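Local coordinates for vanadium-dependent haloperoxidase (Zobellia galactanivorans, PDB 4CIT), which is a bacterial vanadium-dependent iodoperoxidase, an enzyme that probably uses vanadate and peroxide to oxidise iodide, at residues 212-216 and 217-221; 321-324 and 325-328; 169-172 and 173-176. All coordinates share one frame; numbering follows the deposited sequence.

Contact 1: residues 212-216 and 217-221; sequences FVLDS and AAQFK
Gln219 reaches back across a turn to the backbone of Leu214 and Asp215, and its side chain can be followed atom by atom. CB rests against the carbonyl oxygen of Ser216, 3.4 Å from Ser216 O. CG stands anti to the backbone N (chi1 -175°) and the chain stays extended beyond it, which carries the amide the full distance to the neighbouring backbone. There OE1 accepts from Asp215 N at 2.7 Å, and it also lies 3.4 Å from Leu214 CA. The amide runs nearly parallel to the Asp215 carboxylate, their planes 12° apart, with NE2 3.6 Å from Asp215 OD2. The main chain makes its own link in the type I turn from Ser216 to Gln219, where Gln219 N donates to Ser216 O at 3.1 Å. A second type I turn, Ala218 to Lys221, overlaps the first, sharing Ala218 and Gln219. Next to these polar contacts, Leu214 CD2 meets the edge of the Phe220 ring, lying in its plane, 3.7 Å from CE2. This surface loop precedes helix 235-253 and lies over two others: Leu214 and Phe220 touch Leu439 of helix 426-446, Phe220 also meets Phe442 there, and Ala218 touches Asp330 of helix 307-335.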
loop_
_atom_site.group_PDB
_atom_site.type_symbol
_atom_site.label_atom_id
_atom_site.label_comp_id
_atom_site.label_asym_id
_atom_site.label_seq_id
_atom_site.Cartn_x
_atom_site.Cartn_y
_atom_site.Cartn_z
ATOM N N PHE A 212 8.821 1.052 9.615
ATOM C CA PHE A 212 9.418 2.392 9.393
ATOM C C PHE A 212 9.279 3.364 10.530
ATOM O O PHE A 212 10.232 4.080 10.864
ATOM C CB PHE A 212 8.774 3.016 8.133
ATOM C CG PHE A 212 9.206 2.391 6.851
ATOM C CD1 PHE A 212 10.479 2.628 6.315
ATOM C CD2 PHE A 212 8.388 1.511 6.161
ATOM C CE1 PHE A 212 10.836 2.067 5.092
ATOM C CE2 PHE A 212 8.792 0.882 4.964
ATOM C CZ PHE A 212 10.011 1.248 4.390
ATOM N N VAL A 213 8.078 3.450 11.119
ATOM C CA VAL A 213 7.724 4.491 12.122
ATOM C C VAL A 213 7.272 3.891 13.473
ATOM O O VAL A 213 7.459 4.459 14.587
ATOM C CB VAL A 213 6.545 5.365 11.572
ATOM C CG1 VAL A 213 6.348 6.587 12.406
ATOM C CG2 VAL A 213 6.742 5.776 10.108
ATOM N N LEU A 214 6.631 2.721 13.419
ATOM C CA LEU A 214 6.110 2.093 14.636
ATOM C C LEU A 214 7.240 1.804 15.580
ATOM O O LEU A 214 8.369 1.512 15.148
ATOM C CB LEU A 214 5.435 0.777 14.385
ATOM C CG LEU A 214 4.299 0.785 13.367
ATOM C CD1 LEU A 214 3.744 -0.622 13.170
ATOM C CD2 LEU A 214 3.269 1.783 13.787
ATOM N N ASP A 215 6.927 1.897 16.865
ATOM C CA ASP A 215 7.877 1.437 17.892
ATOM C C ASP A 215 8.014 -0.075 17.931
ATOM O O ASP A 215 9.087 -0.629 18.260
ATOM C CB ASP A 215 7.440 1.974 19.244
ATOM C CG ASP A 215 7.474 3.495 19.301
ATOM O OD1 ASP A 215 8.456 4.109 18.824
ATOM O OD2 ASP A 215 6.473 4.081 19.819
ATOM N N SER A 216 6.938 -0.780 17.526
ATOM C CA SER A 216 6.974 -2.236 17.395
ATOM C C SER A 216 5.825 -2.644 16.555
ATOM O O SER A 216 4.877 -1.903 16.456
ATOM C CB SER A 216 6.898 -2.981 18.720
ATOM O OG SER A 216 5.587 -2.922 19.254
ATOM N N ALA A 217 5.922 -3.842 15.992
ATOM C CA ALA A 217 4.842 -4.328 15.117
ATOM C C ALA A 217 3.464 -4.315 15.758
ATOM O O ALA A 217 2.465 -4.144 15.096
ATOM C CB ALA A 217 5.176 -5.705 14.574
ATOM N N ALA A 218 3.420 -4.651 17.041
ATOM C CA ALA A 218 2.210 -4.702 17.833
ATOM C C ALA A 218 1.688 -3.418 18.455
ATOM O O ALA A 218 0.704 -3.474 19.192
ATOM C CB ALA A 218 2.359 -5.780 18.971
ATOM N N GLN A 219 2.208 -2.271 18.077
ATOM C CA GLN A 219 1.875 -1.019 18.693
ATOM C C GLN A 219 0.374 -0.689 18.605
ATOM O O GLN A 219 -0.191 -0.005 19.494
ATOM C CB GLN A 219 2.743 0.079 18.116
ATOM C CG GLN A 219 2.547 1.433 18.812
ATOM C CD GLN A 219 3.410 2.483 18.239
ATOM O OE1 GLN A 219 4.309 2.197 17.476
ATOM N NE2 GLN A 219 3.100 3.740 18.558
ATOM N N PHE A 220 -0.240 -1.093 17.509
ATOM C CA PHE A 220 -1.629 -0.853 17.299
ATOM C C PHE A 220 -2.478 -2.109 17.325
ATOM O O PHE A 220 -3.563 -2.177 16.673
ATOM C CB PHE A 220 -1.765 -0.039 15.980
ATOM C CG PHE A 220 -1.267 1.371 16.171
ATOM C CD1 PHE A 220 -2.028 2.315 16.840
ATOM C CD2 PHE A 220 0.027 1.694 15.772
ATOM C CE1 PHE A 220 -1.501 3.601 17.083
ATOM C CE2 PHE A 220 0.573 2.931 16.053
ATOM C CZ PHE A 220 -0.196 3.874 16.718
ATOM N N LYS A 221 -2.076 -3.077 18.100
ATOM C CA LYS A 221 -2.863 -4.316 18.297
ATOM C C LYS A 221 -4.303 -3.881 18.720
ATOM O O LYS A 221 -4.404 -3.141 19.704
ATOM C CB LYS A 221 -2.281 -5.081 19.462
ATOM C CG LYS A 221 -3.070 -6.310 19.868
ATOM C CD LYS A 221 -2.251 -7.204 20.809
ATOM C CE LYS A 221 -2.092 -6.657 22.203
ATOM N NZ LYS A 221 -3.410 -6.344 22.797
#

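Contact 2: residues 321-324 and 325-328; sequences MADA and FISC
Phe325 and Met321 meet one helical turn apart: Phe325 N donates to Met321 O at 3.0 Å, and Phe325 CD2 lies near the same oxygen at 3.3 Å, oblique to the ring. Three more bonds repeat the i to i+4 pattern. Ile326 N reaches Ala322 O, Ser327 N reaches Asp323 O at 2.9 Å, and Cys328 N reaches Ala324 O at 2.8 Å. Side chains lean on these acceptors as well. Ile326 CG1, anti to its own carbonyl carbon (chi1 -67°), sits 3.5 Å from Ala322 O, and Cys328 CB comes to 3.3 Å from Ala324 O. Asp323 and Ile326 run side by side in the same direction, but OD1 and CD1 are only in loose contact at 4.2 Å.

The polar ends find their partners elsewhere in the chain. The buried Asp323 carboxylate accepts three backbone N-H groups of the 212-216 loop: OD1 takes that of Phe212, OD2 those of Val213 and Leu214. This probably holds the carboxylate in one orientation and favours its charged form. Ser327 OG is hydrogen-bonded to Gln435 of helix 426-446. On the apolar sides, Phe325 packs on Pro59, Pro60 and Ser63 of helix 59-80 and on Val371 of helix 367-383, while Met321 lies against Trp292 and Met293.

All eight residues are buried within helix 307-335, a central member of the all-helical core of the PAP2 superfamily. The helix continues to Lys332 of the vanadate pocket, and the Cys328 side chain already lies about 5 Å from bound vanadate, so this segment leads directly to the cofactor site.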
loop_
_atom_site.group_PDB
_atom_site.type_symbol
_atom_site.label_atom_id
_atom_site.label_comp_id
_atom_site.label_asym_id
_atom_site.label_seq_id
_atom_site.Cartn_x
_atom_site.Cartn_y
_atom_site.Cartn_z
ATOM N N MET A 321 1.327 3.119 4.788
ATOM C CA MET A 321 0.742 1.879 4.368
ATOM C C MET A 321 1.621 0.666 4.701
ATOM O O MET A 321 1.088 -0.429 4.962
ATOM C CB MET A 321 0.394 1.916 2.903
ATOM C CG MET A 321 -0.807 2.789 2.613
ATOM S SD MET A 321 -1.367 2.662 0.867
ATOM C CE MET A 321 -0.314 3.722 0.041
ATOM N N ALA A 322 2.937 0.820 4.587
ATOM C CA ALA A 322 3.853 -0.307 4.824
ATOM C C ALA A 322 3.710 -0.623 6.322
ATOM O O ALA A 322 3.546 -1.840 6.685
ATOM C CB ALA A 322 5.265 0.050 4.488
ATOM N N ASP A 323 3.641 0.393 7.203
ATOM C CA ASP A 323 3.444 0.121 8.646
ATOM C C ASP A 323 2.033 -0.455 8.949
ATOM O O ASP A 323 1.871 -1.348 9.791
ATOM C CB ASP A 323 3.824 1.330 9.523
ATOM C CG ASP A 323 5.399 1.454 9.716
ATOM O OD1 ASP A 323 6.206 0.668 9.018
ATOM O OD2 ASP A 323 5.759 2.307 10.581
ATOM N N ALA A 324 1.056 -0.026 8.178
ATOM C CA ALA A 324 -0.312 -0.554 8.310
ATOM C C ALA A 324 -0.378 -2.074 7.992
ATOM O O ALA A 324 -1.032 -2.889 8.720
ATOM C CB ALA A 324 -1.253 0.223 7.463
ATOM N N PHE A 325 0.337 -2.524 6.957
ATOM C CA PHE A 325 0.404 -3.942 6.643
ATOM C C PHE A 325 1.061 -4.720 7.778
ATOM O O PHE A 325 0.673 -5.849 8.031
ATOM C CB PHE A 325 1.024 -4.185 5.277
ATOM C CG PHE A 325 0.058 -4.130 4.154
ATOM C CD1 PHE A 325 -0.807 -5.188 3.963
ATOM C CD2 PHE A 325 0.054 -3.062 3.269
ATOM C CE1 PHE A 325 -1.701 -5.138 2.913
ATOM C CE2 PHE A 325 -0.778 -3.071 2.155
ATOM C CZ PHE A 325 -1.674 -4.108 2.015
ATOM N N ILE A 326 2.179 -4.217 8.322
ATOM C CA ILE A 326 2.821 -4.909 9.427
ATOM C C ILE A 326 1.858 -5.041 10.636
ATOM O O ILE A 326 1.708 -6.121 11.199
ATOM C CB ILE A 326 4.074 -4.165 9.860
ATOM C CG1 ILE A 326 5.068 -4.298 8.693
ATOM C CG2 ILE A 326 4.647 -4.753 11.156
ATOM C CD1 ILE A 326 6.355 -3.501 8.861
ATOM N N SER A 327 1.190 -3.921 10.977
ATOM C CA SER A 327 0.214 -3.907 12.079
ATOM C C SER A 327 -0.935 -4.910 11.813
ATOM O O SER A 327 -1.347 -5.655 12.720
ATOM C CB SER A 327 -0.286 -2.477 12.272
ATOM O OG SER A 327 -1.209 -2.395 13.337
ATOM N N CYS A 328 -1.457 -4.927 10.599
ATOM C CA CYS A 328 -2.583 -5.775 10.287
ATOM C C CYS A 328 -2.189 -7.245 10.248
ATOM O O CYS A 328 -2.845 -8.090 10.905
ATOM C CB CYS A 328 -3.163 -5.349 8.978
ATOM S SG CYS A 328 -4.557 -6.418 8.475
#

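Contact 3: residues 169-172 and 173-176; sequences KDNY and AQTR
Arg176 lays its guanidinium flat on one face of the Tyr172 ring, the planes 9° apart and the centres separated by 4.0 Å. CE1 of the tyrosine lies over the middle of the guanidinium, 3.4 Å from Arg176 CZ, while Arg176 CD makes a CH-pi contact over the same ring. Bends at chi2 (-62°) and chi3 (91°) fold the arginine back over the aromatic in this cation-pi stack.

The edge of the guanidinium is used too. NE donates to Tyr172 O at 3.1 Å and NH2 to Thr175 OG1 at 2.9 Å, both partners lying near its plane. Thr175 OG1 in turn donates to Tyr172 O, so this carbonyl is gripped by a hydroxyl and a guanidinium N-H from opposite faces of its plane. NH1 binds water 3, and the salt bridge from NH2 to Glu203 pins the charged end further. Replacing Arg176 by alanine removes the stacked guanidinium, which is likely to cost the Tyr172 ring its flat partner, Tyr172 O one of its two donors, and Glu203 its charged mate.

Upstream, Asp170 OD1 accepts from Tyr172 N at 3.0 Å, and water 1 carries on from that oxygen to Ala173 N. Asp170 OD2 meets Arg64 and Tyr68 of helix 59-80. Asn171 OD1 rests against Gln174 CB at 3.3 Å, while ND2 is bonded to Lys208 O. Thr175 N closes the single turn by donating to Asn171 O. The Asp170 bond defines an Asx turn, here leading into the short helix 172-175 at the protein surface.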
loop_
_atom_site.group_PDB
_atom_site.type_symbol
_atom_site.label_atom_id
_atom_site.label_comp_id
_atom_site.label_asym_id
_atom_site.label_seq_id
_atom_site.Cartn_x
_atom_site.Cartn_y
_atom_site.Cartn_z
ATOM N N LYS A 169 18.642 -4.327 5.741
ATOM C CA LYS A 169 18.722 -4.683 7.120
ATOM C C LYS A 169 17.319 -4.795 7.797
ATOM O O LYS A 169 17.235 -4.829 8.993
ATOM C CB LYS A 169 19.549 -3.629 7.839
ATOM C CG LYS A 169 21.039 -3.662 7.460
ATOM C CD LYS A 169 21.711 -2.497 8.155
ATOM C CE LYS A 169 23.128 -2.194 7.672
ATOM N NZ LYS A 169 23.939 -3.448 7.848
ATOM N N ASP A 170 16.265 -4.869 7.007
ATOM C CA ASP A 170 14.901 -4.808 7.528
ATOM C C ASP A 170 14.262 -6.188 7.816
ATOM O O ASP A 170 13.095 -6.294 8.140
ATOM C CB ASP A 170 13.998 -4.016 6.593
ATOM C CG ASP A 170 13.527 -4.783 5.374
ATOM O OD1 ASP A 170 14.057 -5.840 4.997
ATOM O OD2 ASP A 170 12.596 -4.226 4.726
ATOM N N ASN A 171 15.036 -7.241 7.723
ATOM C CA ASN A 171 14.562 -8.607 8.011
ATOM C C ASN A 171 13.780 -9.307 6.966
ATOM O O ASN A 171 13.418 -10.501 7.113
ATOM C CB ASN A 171 13.868 -8.730 9.369
ATOM C CG ASN A 171 14.170 -10.080 10.065
ATOM O OD1 ASN A 171 15.308 -10.568 10.051
ATOM N ND2 ASN A 171 13.216 -10.582 10.792
ATOM N N TYR A 172 13.534 -8.642 5.836
ATOM C CA TYR A 172 12.780 -9.298 4.759
ATOM C C TYR A 172 13.574 -10.515 4.271
ATOM O O TYR A 172 13.035 -11.583 4.037
ATOM C CB TYR A 172 12.600 -8.356 3.595
ATOM C CG TYR A 172 11.958 -8.926 2.389
ATOM C CD1 TYR A 172 10.588 -9.127 2.374
ATOM C CD2 TYR A 172 12.685 -9.236 1.243
ATOM C CE1 TYR A 172 9.948 -9.657 1.286
ATOM C CE2 TYR A 172 12.046 -9.754 0.094
ATOM C CZ TYR A 172 10.680 -10.015 0.158
ATOM O OH TYR A 172 9.977 -10.532 -0.886
ATOM N N ALA A 173 14.869 -10.335 4.081
ATOM C CA ALA A 173 15.637 -11.461 3.437
ATOM C C ALA A 173 15.540 -12.675 4.363
ATOM O O ALA A 173 15.430 -13.772 3.883
ATOM C CB ALA A 173 17.096 -11.131 3.244
ATOM N N GLN A 174 15.672 -12.467 5.639
ATOM C CA GLN A 174 15.698 -13.534 6.627
ATOM C C GLN A 174 14.375 -14.199 6.743
ATOM O O GLN A 174 14.327 -15.388 7.008
ATOM C CB GLN A 174 16.117 -13.045 7.994
ATOM C CG GLN A 174 17.592 -12.707 8.051
ATOM C CD GLN A 174 17.954 -11.355 7.493
ATOM O OE1 GLN A 174 17.116 -10.564 7.013
ATOM N NE2 GLN A 174 19.254 -11.120 7.446
ATOM N N THR A 175 13.274 -13.455 6.586
ATOM C CA THR A 175 11.979 -14.109 6.691
ATOM C C THR A 175 11.611 -14.943 5.465
ATOM O O THR A 175 10.667 -15.721 5.525
ATOM C CB THR A 175 10.835 -13.072 6.930
ATOM O OG1 THR A 175 10.846 -12.154 5.841
ATOM C CG2 THR A 175 10.911 -12.430 8.269
ATOM N N ARG A 176 12.352 -14.874 4.370
ATOM C CA ARG A 176 12.063 -15.676 3.174
ATOM C C ARG A 176 12.153 -17.192 3.420
ATOM O O ARG A 176 11.402 -17.913 2.847
ATOM C CB ARG A 176 12.987 -15.330 1.975
ATOM C CG ARG A 176 12.989 -13.892 1.543
ATOM C CD ARG A 176 11.584 -13.464 1.070
ATOM N NE ARG A 176 10.869 -12.931 2.251
ATOM C CZ ARG A 176 9.550 -12.856 2.411
ATOM N NH1 ARG A 176 8.750 -13.249 1.435
ATOM N NH2 ARG A 176 9.043 -12.377 3.575
HETATM O O HOH W 1 16.026 -7.525 4.018
HETATM O O HOH W 2 17.643 -7.937 6.587
HETATM O O HOH W 3 9.211 -13.756 -1.338
#

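Overall arrangement
From the N terminus, the chain first forms contact 3, where it leaves helix 146-167 and makes one short helical turn. A long loop follows, and within it contact 1 folds two overlapping turns before helix 235-253. Contact 2 comes last, in the middle of helix 307-335. Each closes only a few residues, and the three occur in series, neither nesting nor crossing. In space, contacts 1 and 2 touch, their centres about 9 Å apart: besides the polar links between loop and helix, Ala217 CB packs on Ile326 CG2. Contact 3 stands apart, about 17 Å from contact 1 and 16 Å from contact 2 between centres. Helix 59-80 bridges that separation, packing against both Tyr172 and Phe325.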